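Local atomic coordinates of 4-alpha-glucanotransferase (Corynebacterium glutamicum, PDB entry 5B68), a protein that belongs to the amylomaltase (disproportionating enzyme) family and joins a TIM-barrel glucanotransferase domain to an N-terminal beta-sandwich domain. Residues Thr555-Thr559 with Cys647-Asp652; Val604-Ala610 with His635-Ala639; Ala566-Gly571 with Arg621-Leu627. One frame throughout, in Å; residues are numbered along the deposited sequence.

Contact 1 (Thr555-Thr559 with Cys647-Asp652)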
ATOM      1  N   THR A 555     -12.372  12.059   0.353  1.00 17.25           N
ATOM      2  CA  THR A 555     -11.971  13.478   0.284  1.00 19.13           C
ATOM      3  C   THR A 555     -11.353  13.965   1.605  1.00 19.22           C
ATOM      4  O   THR A 555     -11.908  13.741   2.708  1.00 20.75           O
ATOM      5  CB  THR A 555     -13.181  14.339  -0.132  1.00 20.15           C
ATOM      6  OG1 THR A 555     -13.573  13.938  -1.440  1.00 24.73           O
ATOM      7  CG2 THR A 555     -12.776  15.807  -0.210  1.00 19.97           C
ATOM      8  N   THR A 556     -10.179  14.575   1.529  1.00 19.40           N
ATOM      9  CA  THR A 556      -9.510  15.109   2.699  1.00 23.17           C
ATOM     10  C   THR A 556      -9.124  16.551   2.413  1.00 24.00           C
ATOM     11  O   THR A 556      -9.103  16.967   1.211  1.00 23.26           O
ATOM     12  CB  THR A 556      -8.160  14.392   3.021  1.00 25.14           C
ATOM     13  OG1 THR A 556      -7.348  14.303   1.821  1.00 29.48           O
ATOM     14  CG2 THR A 556      -8.447  13.110   3.528  1.00 31.67           C
ATOM     15  N   VAL A 557      -8.766  17.256   3.471  1.00 21.93           N
ATOM     16  CA  VAL A 557      -8.197  18.604   3.320  1.00 24.33           C
ATOM     17  C   VAL A 557      -6.738  18.427   2.969  1.00 26.31           C
ATOM     18  O   VAL A 557      -6.199  19.123   2.127  1.00 25.73           O
ATOM     19  CB  VAL A 557      -8.293  19.427   4.599  1.00 24.45           C
ATOM     20  CG1 VAL A 557      -7.551  20.753   4.448  1.00 26.43           C
ATOM     21  CG2 VAL A 557      -9.744  19.587   5.031  1.00 27.05           C
ATOM     22  N   THR A 558      -6.079  17.513   3.669  1.00 22.90           N
ATOM     23  CA  THR A 558      -4.641  17.373   3.589  1.00 25.06           C
ATOM     24  C   THR A 558      -4.200  15.897   3.694  1.00 24.69           C
ATOM     25  O   THR A 558      -5.034  15.047   3.647  1.00 25.44           O
ATOM     26  CB  THR A 558      -3.952  18.255   4.622  1.00 27.34           C
ATOM     27  OG1 THR A 558      -2.552  18.371   4.306  1.00 26.66           O
ATOM     28  CG2 THR A 558      -4.147  17.739   6.031  1.00 25.25           C
ATOM     29  N   THR A 559      -2.903  15.633   3.679  1.00 23.54           N
ATOM     30  CA  THR A 559      -2.371  14.244   3.714  1.00 26.18           C
ATOM     31  C   THR A 559      -1.061  14.304   4.442  1.00 24.21           C
ATOM     32  O   THR A 559      -0.522  15.366   4.660  1.00 24.52           O
ATOM     33  CB  THR A 559      -2.009  13.591   2.356  1.00 29.41           C
ATOM     34  OG1 THR A 559      -0.893  14.259   1.776  1.00 34.83           O
ATOM     35  CG2 THR A 559      -3.147  13.582   1.433  1.00 34.89           C
ATOM     36  N   CYS A 647     -12.113  12.543   5.356  1.00 20.90           N
ATOM     37  CA  CYS A 647     -11.123  12.181   6.325  1.00 24.26           C
ATOM     38  C   CYS A 647     -10.566  13.430   6.917  1.00 22.02           C
ATOM     39  O   CYS A 647     -10.196  14.344   6.156  1.00 23.55           O
ATOM     40  CB  CYS A 647      -9.968  11.343   5.704  1.00 30.44           C
ATOM     41  SG  CYS A 647      -8.948  10.637   7.037  1.00 34.74           S
ATOM     42  N   VAL A 648     -10.624  13.490   8.256  1.00 19.84           N
ATOM     43  CA  VAL A 648     -10.068  14.573   9.054  1.00 21.31           C
ATOM     44  C   VAL A 648      -8.728  14.041   9.477  1.00 20.86           C
ATOM     45  O   VAL A 648      -8.666  12.975  10.059  1.00 20.08           O
ATOM     46  CB  VAL A 648     -10.925  14.845  10.331  1.00 20.95           C
ATOM     47  CG1 VAL A 648     -10.302  15.937  11.208  1.00 24.94           C
ATOM     48  CG2 VAL A 648     -12.351  15.105   9.962  1.00 23.50           C
ATOM     49  N   CYS A 649      -7.678  14.771   9.186  1.00 18.79           N
ATOM     50  CA  CYS A 649      -6.371  14.440   9.723  1.00 22.73           C
ATOM     51  C   CYS A 649      -6.246  14.854  11.184  1.00 20.82           C
ATOM     52  O   CYS A 649      -6.544  15.979  11.567  1.00 20.39           O
ATOM     53  CB  CYS A 649      -5.255  15.022   8.886  1.00 22.57           C
ATOM     54  SG  CYS A 649      -5.174  14.368   7.161  1.00 26.56           S
ATOM     55  N   LEU A 650      -5.750  13.911  12.006  1.00 18.91           N
ATOM     56  CA  LEU A 650      -5.660  14.079  13.415  1.00 19.49           C
ATOM     57  C   LEU A 650      -4.814  15.308  13.716  1.00 20.81           C
ATOM     58  O   LEU A 650      -5.104  16.050  14.679  1.00 21.93           O
ATOM     59  CB  LEU A 650      -5.018  12.836  14.112  1.00 18.27           C
ATOM     60  CG  LEU A 650      -4.938  12.911  15.636  1.00 19.03           C
ATOM     61  CD1 LEU A 650      -6.365  12.957  16.207  1.00 20.94           C
ATOM     62  CD2 LEU A 650      -4.128  11.723  16.215  1.00 19.22           C
ATOM     63  N   VAL A 651      -3.775  15.510  12.931  1.00 18.07           N
ATOM     64  CA  VAL A 651      -2.901  16.680  13.108  1.00 19.23           C
ATOM     65  C   VAL A 651      -3.704  17.981  13.091  1.00 19.83           C
ATOM     66  O   VAL A 651      -3.331  18.930  13.787  1.00 22.64           O
ATOM     67  CB  VAL A 651      -1.783  16.784  12.014  1.00 20.05           C
ATOM     68  CG1 VAL A 651      -0.732  15.711  12.240  1.00 22.98           C
ATOM     69  CG2 VAL A 651      -2.295  16.729  10.593  1.00 21.04           C
ATOM     70  N   ASP A 652      -4.710  18.035  12.239  1.00 19.70           N
ATOM     71  CA  ASP A 652      -5.538  19.251  12.092  1.00 20.46           C
ATOM     72  C   ASP A 652      -6.501  19.438  13.262  1.00 25.00           C
ATOM     73  O   ASP A 652      -6.983  20.555  13.462  1.00 25.14           O
ATOM     74  CB  ASP A 652      -6.348  19.216  10.777  1.00 19.70           C
ATOM     75  CG  ASP A 652      -5.497  19.509   9.576  1.00 20.72           C
ATOM     76  OD1 ASP A 652      -4.321  19.844   9.797  1.00 26.06           O
ATOM     77  OD2 ASP A 652      -5.998  19.457   8.450  1.00 25.86           O
TER
HETATM   78  O   HOH W   1      -7.980  16.097   5.989  1.00 22.80           O
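Cys-647 and Thr-555 join two adjacent parallel strands of the TIM barrel, 645-649 and 553-556, near their C-terminal ends. Cys-647 N donates to Thr-555 O over 2.9 Å, with a somewhat bent N-H...O angle of 140°. At the carbonyl end of the same residue the direct link gives way to a bridging water: it donates to Cys-647 O at 2.8 Å and accepts from Val-557 N at 2.9 Å, so that two buried backbone groups are satisfied just where the strands part. Cys-649 N reaches the same water only weakly. The Cys-649 thiol, with SG anti to the carbonyl carbon (chi1 -63°), points toward the first segment, its SG 3.6 Å from Thr-558 O and 3.7 Å from Thr-558 CG2. That carbonyl oxygen already accepts from Thr-556 OG1, a bond within the first segment that ties the strand end to the loop beyond it. Past Cys-649 the chain turns at residues 650-652, where Asp-652 N bonds back to Cys-649 O, and this brings the Asp-652 carboxylate back toward the loop. There OD2, hydrogen-bonded to Thr-565 OG1, lies beside a methyl group: Asp-652 OD2 and Thr-558 CG2 are 3.5 Å apart.

Contact 2 (Val604-Ala610 with His635-Ala639)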
ATOM      1  N   VAL A 604     -14.413  29.917  -2.567  1.00 25.59           N
ATOM      2  CA  VAL A 604     -15.301  28.809  -2.979  1.00 27.32           C
ATOM      3  C   VAL A 604     -16.021  28.221  -1.782  1.00 22.40           C
ATOM      4  O   VAL A 604     -17.173  27.833  -1.879  1.00 23.95           O
ATOM      5  CB  VAL A 604     -14.514  27.758  -3.831  1.00 30.73           C
ATOM      6  CG1 VAL A 604     -15.087  26.385  -3.726  1.00 32.04           C
ATOM      7  CG2 VAL A 604     -14.445  28.237  -5.293  1.00 33.98           C
ATOM      8  N   ALA A 605     -15.302  28.126  -0.658  1.00 23.87           N
ATOM      9  CA  ALA A 605     -15.900  27.638   0.610  1.00 20.19           C
ATOM     10  C   ALA A 605     -17.061  28.537   1.073  1.00 20.70           C
ATOM     11  O   ALA A 605     -18.141  28.064   1.461  1.00 22.88           O
ATOM     12  CB  ALA A 605     -14.815  27.518   1.680  1.00 21.44           C
ATOM     13  N   ALA A 606     -16.854  29.826   0.918  1.00 22.48           N
ATOM     14  CA  ALA A 606     -17.888  30.794   1.228  1.00 23.28           C
ATOM     15  C   ALA A 606     -19.082  30.698   0.305  1.00 23.38           C
ATOM     16  O   ALA A 606     -20.191  30.916   0.771  1.00 22.43           O
ATOM     17  CB  ALA A 606     -17.289  32.214   1.270  1.00 27.76           C
ATOM     18  N   SER A 607     -18.917  30.359  -0.988  1.00 22.34           N
ATOM     19  CA  SER A 607     -20.075  30.128  -1.858  1.00 26.66           C
ATOM     20  C   SER A 607     -20.884  28.945  -1.439  1.00 28.03           C
ATOM     21  O   SER A 607     -22.077  28.824  -1.730  1.00 29.25           O
ATOM     22  CB  SER A 607     -19.619  29.907  -3.312  1.00 30.08           C
ATOM     23  OG  SER A 607     -19.034  31.108  -3.780  1.00 35.03           O
ATOM     24  N   ALA A 608     -20.223  28.037  -0.731  1.00 25.75           N
ATOM     25  CA  ALA A 608     -20.910  26.876  -0.155  1.00 24.60           C
ATOM     26  C   ALA A 608     -21.409  27.140   1.288  1.00 22.98           C
ATOM     27  O   ALA A 608     -21.864  26.224   1.922  1.00 25.13           O
ATOM     28  CB  ALA A 608     -19.959  25.683  -0.171  1.00 24.43           C
ATOM     29  N   ASN A 609     -21.347  28.381   1.756  1.00 23.03           N
ATOM     30  CA  ASN A 609     -21.774  28.753   3.119  1.00 24.76           C
ATOM     31  C   ASN A 609     -20.894  28.180   4.237  1.00 24.28           C
ATOM     32  O   ASN A 609     -21.270  28.213   5.394  1.00 21.28           O
ATOM     33  CB  ASN A 609     -23.282  28.518   3.302  1.00 27.65           C
ATOM     34  CG  ASN A 609     -24.107  29.441   2.365  1.00 30.73           C
ATOM     35  OD1 ASN A 609     -23.767  30.583   2.193  1.00 38.60           O
ATOM     36  ND2 ASN A 609     -25.142  28.931   1.776  1.00 41.74           N
ATOM     37  N   ALA A 610     -19.717  27.641   3.882  1.00 21.62           N
ATOM     38  CA  ALA A 610     -18.834  27.018   4.913  1.00 20.47           C
ATOM     39  C   ALA A 610     -18.063  28.066   5.698  1.00 20.24           C
ATOM     40  O   ALA A 610     -17.570  27.828   6.791  1.00 22.16           O
ATOM     41  CB  ALA A 610     -17.859  26.039   4.240  1.00 22.74           C
ATOM     42  N   HIS A 635     -13.168  22.259   6.976  1.00 22.19           N
ATOM     43  CA  HIS A 635     -13.691  20.959   7.316  1.00 20.90           C
ATOM     44  C   HIS A 635     -15.172  20.829   7.022  1.00 21.04           C
ATOM     45  O   HIS A 635     -15.646  19.806   6.541  1.00 20.68           O
ATOM     46  CB  HIS A 635     -13.345  20.606   8.757  1.00 20.88           C
ATOM     47  CG  HIS A 635     -11.905  20.266   8.937  1.00 19.25           C
ATOM     48  ND1 HIS A 635     -11.436  18.962   8.844  1.00 22.77           N
ATOM     49  CD2 HIS A 635     -10.811  21.047   9.063  1.00 18.67           C
ATOM     50  CE1 HIS A 635     -10.126  18.958   8.978  1.00 19.23           C
ATOM     51  NE2 HIS A 635      -9.720  20.207   9.136  1.00 26.46           N
ATOM     52  N   THR A 636     -15.918  21.898   7.284  1.00 23.53           N
ATOM     53  CA  THR A 636     -17.315  21.947   6.893  1.00 22.09           C
ATOM     54  C   THR A 636     -17.507  21.802   5.369  1.00 20.82           C
ATOM     55  O   THR A 636     -18.478  21.084   4.886  1.00 21.72           O
ATOM     56  CB  THR A 636     -17.973  23.288   7.407  1.00 24.96           C
ATOM     57  OG1 THR A 636     -17.952  23.286   8.850  1.00 27.08           O
ATOM     58  CG2 THR A 636     -19.360  23.336   6.970  1.00 25.12           C
ATOM     59  N   PHE A 637     -16.694  22.529   4.637  1.00 22.07           N
ATOM     60  CA  PHE A 637     -16.715  22.510   3.158  1.00 21.39           C
ATOM     61  C   PHE A 637     -16.544  21.054   2.647  1.00 21.33           C
ATOM     62  O   PHE A 637     -17.344  20.572   1.914  1.00 20.80           O
ATOM     63  CB  PHE A 637     -15.607  23.387   2.638  1.00 21.99           C
ATOM     64  CG  PHE A 637     -15.481  23.387   1.143  1.00 21.70           C
ATOM     65  CD1 PHE A 637     -16.421  24.011   0.353  1.00 23.34           C
ATOM     66  CD2 PHE A 637     -14.428  22.720   0.509  1.00 23.70           C
ATOM     67  CE1 PHE A 637     -16.349  24.007  -1.032  1.00 23.64           C
ATOM     68  CE2 PHE A 637     -14.363  22.713  -0.891  1.00 24.38           C
ATOM     69  CZ  PHE A 637     -15.300  23.375  -1.662  1.00 25.67           C
ATOM     70  N   VAL A 638     -15.558  20.361   3.209  1.00 23.71           N
ATOM     71  CA  VAL A 638     -15.295  18.934   2.852  1.00 21.70           C
ATOM     72  C   VAL A 638     -16.429  18.031   3.308  1.00 20.98           C
ATOM     73  O   VAL A 638     -16.904  17.205   2.523  1.00 18.83           O
ATOM     74  CB  VAL A 638     -13.952  18.524   3.439  1.00 24.66           C
ATOM     75  CG1 VAL A 638     -13.823  17.014   3.574  1.00 27.39           C
ATOM     76  CG2 VAL A 638     -12.846  19.105   2.585  1.00 24.65           C
ATOM     77  N   ALA A 639     -16.932  18.258   4.530  1.00 19.11           N
ATOM     78  CA  ALA A 639     -17.974  17.389   5.107  1.00 19.59           C
ATOM     79  C   ALA A 639     -19.257  17.390   4.259  1.00 18.41           C
ATOM     80  O   ALA A 639     -19.976  16.380   4.193  1.00 19.72           O
ATOM     81  CB  ALA A 639     -18.295  17.795   6.579  1.00 20.09           C
TER
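The phenyl ring of Phe-637 receives Ala-608 CB at its edge, in the ring plane, against the CD1-CE1 side, with 3.9 Å between Ala-608 CB and Phe-637 CD1. Two further groups slant in obliquely: Ala-605 CA stands 3.7 Å from Phe-637 CD1, and Val-604 CG1 is equally far from Phe-637 CZ at the outer end of the ring. This is helix-end packing in the TIM-barrel domain, where the Schellman-terminated end of helix 587-607 meets the last turn of helix 627-639. The geometry of the helix end sets the last of the small groups in place. Asn-609, with a positive phi of 67°, is the C-prime residue of the Schellman motif; Ala-610 N returns to Ala-605 O and Asn-609 N to Ala-606 O. The chain thus curls back, setting Ala-608 and Ala-610 with their CB atoms toward the other helix. Phe-637 answers from its side: its CG is anti to the backbone N (chi1 177°), a torsion that carries the ring off its own helix and along the end of the first one. Leu-532 also touches the ring, while Gln-546 accompanies the contact, meeting Ala-608 and donating through NE2 to Phe-637 O. Ala-610 packs nearer the backbone, its CB 3.8 Å from Phe-637 CB. The contact is completed by Thr-636, whose OG1 is bonded to Glu-632 O in its own helix and whose methyl group faces the other segment, Thr-636 CG2 lying 4.1 Å from Ala-610 CB.

Contact 3 (Ala566-Gly571 with Arg621-Leu627)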
ATOM      1  N   ALA A 566      -2.754  23.938   9.791  1.00 25.59           N
ATOM      2  CA  ALA A 566      -2.348  25.134  10.551  1.00 30.32           C
ATOM      3  C   ALA A 566      -1.038  25.694   9.992  1.00 37.15           C
ATOM      4  O   ALA A 566      -0.837  26.916   9.953  1.00 35.27           O
ATOM      5  CB  ALA A 566      -2.196  24.861  12.023  1.00 29.79           C
ATOM      6  N   GLY A 567      -0.135  24.803   9.595  1.00 34.03           N
ATOM      7  CA  GLY A 567       1.129  25.220   8.913  1.00 34.45           C
ATOM      8  C   GLY A 567       0.927  25.686   7.495  1.00 31.06           C
ATOM      9  O   GLY A 567       1.474  26.735   7.089  1.00 29.81           O
ATOM     10  N   TYR A 568       0.090  24.960   6.756  1.00 30.63           N
ATOM     11  CA  TYR A 568      -0.196  25.247   5.381  1.00 29.37           C
ATOM     12  C   TYR A 568      -0.840  26.647   5.236  1.00 32.51           C
ATOM     13  O   TYR A 568      -0.460  27.405   4.390  1.00 29.46           O
ATOM     14  CB  TYR A 568      -1.127  24.204   4.797  1.00 27.42           C
ATOM     15  CG  TYR A 568      -1.175  24.189   3.328  1.00 30.78           C
ATOM     16  CD1 TYR A 568      -1.855  25.164   2.620  1.00 31.29           C
ATOM     17  CD2 TYR A 568      -0.492  23.217   2.590  1.00 32.10           C
ATOM     18  CE1 TYR A 568      -1.895  25.163   1.249  1.00 34.49           C
ATOM     19  CE2 TYR A 568      -0.550  23.206   1.201  1.00 35.31           C
ATOM     20  CZ  TYR A 568      -1.232  24.195   0.538  1.00 37.51           C
ATOM     21  OH  TYR A 568      -1.313  24.227  -0.845  1.00 40.63           O
ATOM     22  N   LEU A 569      -1.829  26.960   6.068  1.00 30.84           N
ATOM     23  CA  LEU A 569      -2.417  28.319   6.092  1.00 29.92           C
ATOM     24  C   LEU A 569      -1.381  29.434   6.262  1.00 33.79           C
ATOM     25  O   LEU A 569      -1.589  30.527   5.724  1.00 32.71           O
ATOM     26  CB  LEU A 569      -3.481  28.424   7.217  1.00 31.78           C
ATOM     27  CG  LEU A 569      -4.813  27.711   6.900  1.00 28.75           C
ATOM     28  CD1 LEU A 569      -5.690  27.443   8.138  1.00 26.30           C
ATOM     29  CD2 LEU A 569      -5.619  28.423   5.828  1.00 29.59           C
ATOM     30  N   GLU A 570      -0.298  29.160   6.996  1.00 35.01           N
ATOM     31  CA  GLU A 570       0.699  30.170   7.322  1.00 41.38           C
ATOM     32  C   GLU A 570       1.933  30.117   6.394  1.00 47.23           C
ATOM     33  O   GLU A 570       2.972  30.692   6.716  1.00 45.06           O
ATOM     34  CB  GLU A 570       1.027  30.119   8.847  1.00 46.85           C
ATOM     35  CG  GLU A 570      -0.065  30.801   9.693  1.00 56.53           C
ATOM     36  CD  GLU A 570      -0.309  30.170  11.072  1.00 67.58           C
ATOM     37  OE1 GLU A 570       0.644  30.221  11.898  1.00 67.66           O
ATOM     38  OE2 GLU A 570      -1.453  29.648  11.343  1.00 61.09           O
ATOM     39  N   GLY A 571       1.796  29.453   5.244  1.00 39.62           N
ATOM     40  CA  GLY A 571       2.868  29.252   4.284  1.00 42.75           C
ATOM     41  C   GLY A 571       3.961  28.234   4.582  1.00 44.16           C
ATOM     42  O   GLY A 571       4.959  28.239   3.899  1.00 46.27           O
ATOM     43  N   ARG A 621      -2.662  37.717   4.742  1.00 34.68           N
ATOM     44  CA  ARG A 621      -2.718  36.345   5.239  1.00 35.56           C
ATOM     45  C   ARG A 621      -3.262  36.268   6.654  1.00 40.79           C
ATOM     46  O   ARG A 621      -4.035  35.365   6.975  1.00 37.07           O
ATOM     47  CB  ARG A 621      -1.342  35.701   5.208  1.00 38.20           C
ATOM     48  CG  ARG A 621      -1.376  34.176   5.326  1.00 36.91           C
ATOM     49  CD  ARG A 621       0.030  33.589   5.317  1.00 34.53           C
ATOM     50  NE  ARG A 621       0.572  33.593   3.961  1.00 35.44           N
ATOM     51  CZ  ARG A 621       0.379  32.657   3.035  1.00 35.37           C
ATOM     52  NH1 ARG A 621       0.965  32.803   1.863  1.00 31.73           N
ATOM     53  NH2 ARG A 621      -0.335  31.530   3.297  1.00 31.72           N
ATOM     54  N   ASP A 622      -2.857  37.208   7.502  1.00 39.59           N
ATOM     55  CA  ASP A 622      -3.283  37.173   8.890  1.00 40.59           C
ATOM     56  C   ASP A 622      -4.612  37.935   9.128  1.00 37.78           C
ATOM     57  O   ASP A 622      -5.018  38.091  10.267  1.00 39.52           O
ATOM     58  CB  ASP A 622      -2.119  37.606   9.822  1.00 42.56           C
ATOM     59  CG  ASP A 622      -1.829  39.112   9.771  1.00 49.66           C
ATOM     60  OD1 ASP A 622      -2.327  39.791   8.832  1.00 53.71           O
ATOM     61  OD2 ASP A 622      -1.097  39.600  10.674  1.00 52.66           O
ATOM     62  N   GLN A 623      -5.279  38.312   8.046  1.00 37.17           N
ATOM     63  CA  GLN A 623      -6.584  38.953   8.078  1.00 37.58           C
ATOM     64  C   GLN A 623      -7.778  38.091   7.632  1.00 36.47           C
ATOM     65  O   GLN A 623      -8.806  38.635   7.299  1.00 38.11           O
ATOM     66  CB  GLN A 623      -6.549  40.218   7.225  1.00 44.16           C
ATOM     67  CG  GLN A 623      -5.629  41.301   7.749  1.00 49.87           C
ATOM     68  CD  GLN A 623      -5.416  42.431   6.755  1.00 60.82           C
ATOM     69  OE1 GLN A 623      -6.004  42.457   5.679  1.00 54.62           O
ATOM     70  NE2 GLN A 623      -4.569  43.383   7.126  1.00 66.77           N
ATOM     71  N   ARG A 624      -7.627  36.773   7.568  1.00 31.53           N
ATOM     72  CA  ARG A 624      -8.654  35.882   6.954  1.00 30.88           C
ATOM     73  C   ARG A 624      -9.528  35.163   8.006  1.00 28.89           C
ATOM     74  O   ARG A 624     -10.504  34.500   7.652  1.00 32.84           O
ATOM     75  CB  ARG A 624      -7.963  34.845   6.028  1.00 30.18           C
ATOM     76  CG  ARG A 624      -7.193  35.500   4.870  1.00 28.23           C
ATOM     77  CD  ARG A 624      -6.276  34.578   4.059  1.00 25.71           C
ATOM     78  NE  ARG A 624      -5.428  33.786   4.940  1.00 26.79           N
ATOM     79  CZ  ARG A 624      -4.862  32.612   4.598  1.00 26.83           C
ATOM     80  NH1 ARG A 624      -5.020  32.101   3.402  1.00 31.02           N
ATOM     81  NH2 ARG A 624      -4.124  31.986   5.463  1.00 27.49           N
ATOM     82  N   GLY A 625      -9.203  35.353   9.283  1.00 31.03           N
ATOM     83  CA  GLY A 625      -9.923  34.737  10.392  1.00 31.23           C
ATOM     84  C   GLY A 625      -8.927  34.051  11.277  1.00 32.63           C
ATOM     85  O   GLY A 625      -7.774  33.856  10.884  1.00 33.22           O
ATOM     86  N   GLU A 626      -9.388  33.625  12.439  1.00 27.26           N
ATOM     87  CA  GLU A 626      -8.587  32.869  13.374  1.00 28.81           C
ATOM     88  C   GLU A 626      -8.331  31.468  12.830  1.00 29.92           C
ATOM     89  O   GLU A 626      -9.106  30.966  12.060  1.00 27.31           O
ATOM     90  CB  GLU A 626      -9.342  32.723  14.679  1.00 38.13           C
ATOM     91  CG  GLU A 626      -9.726  34.020  15.330  1.00 43.99           C
ATOM     92  CD  GLU A 626      -8.751  34.378  16.406  1.00 56.45           C
ATOM     93  OE1 GLU A 626      -7.618  34.753  16.058  1.00 63.04           O
ATOM     94  OE2 GLU A 626      -9.108  34.260  17.592  1.00 60.68           O
ATOM     95  N   LEU A 627      -7.281  30.819  13.303  1.00 30.42           N
ATOM     96  CA  LEU A 627      -6.933  29.516  12.787  1.00 32.96           C
ATOM     97  C   LEU A 627      -8.102  28.567  12.953  1.00 26.07           C
ATOM     98  O   LEU A 627      -8.472  27.896  12.021  1.00 27.34           O
ATOM     99  CB  LEU A 627      -5.767  28.965  13.605  1.00 33.62           C
ATOM    100  CG  LEU A 627      -4.907  27.797  13.121  1.00 41.11           C
ATOM    101  CD1 LEU A 627      -4.743  26.702  14.147  1.00 39.60           C
ATOM    102  CD2 LEU A 627      -5.337  27.243  11.783  1.00 39.11           C
TER
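Leu-569 O is gripped by two arginines, Arg-621 and Arg-624, at the end of the short helix 565-569. Arg-621 NH2 gives the straighter bond, 2.9 Å to Leu-569 O with an N-H...O angle of 161°. The oxygen lies in the guanidinium plane, yet the donor stands well above the carbonyl plane, 51° out of it. Arg-624 NH2 supplies a second, weak bond to Leu-569 O of the same length. The two side chains arrive differently. Arg-621 leaves its backbone with CG anti to N and runs extended until a bend at chi3 (-76°) turns the guanidinium over Gly-571, whose CA sits over one face, toward the rim. Arg-624 has CG anti to the carbonyl carbon and also bends at chi3; its NE donates to Arg-621 O, on a lone pair in the carbonyl plane, which fixes the second arginine against the backbone of the first. Positive charge beside a helix C-terminus would probably be favourable here. Gly-571, at positive phi, closes the helix as C-prime residue of a Schellman motif. Beside this polar grip, nearer the start of the helix, lies an apolar patch: Leu-627, its CG anti to N, forks against the helix, with CD2 3.7 Å from Leu-569 CD1 and CD1 3.8 Å from Ala-566 CB. Helix 587-607 backs both arginines, Asp-594 forming a salt bridge with Arg-621 and Gln-598 bonding Arg-624 NH1 and Tyr-568 O; through these two side chains the loop leading into helix 627-639 is tied to both helix 587-607 and helix 565-569.

Contacts 2 and 3 are both nested inside the chain loop that contact 1 closes, and their own segments alternate along the sequence. Their centres form a nearly equilateral triangle, 15 Å between contacts 1 and 2 and 16 Å for each other pair. Contacts 1 and 2 touch directly: helix 627-639 lies over the strand ends, with Val-638 CG2 4.0 Å from Val-557 CG2. Contact 3 approaches contact 1 to about 4 Å and contact 2 to about 8 Å between nearest atoms, without touching either. Helix 627-639 begins in contact 3 and ends in contact 2. TIM-barrel enzymes carry their active sites at the C-terminal strand ends, the end on which contact 1 lies.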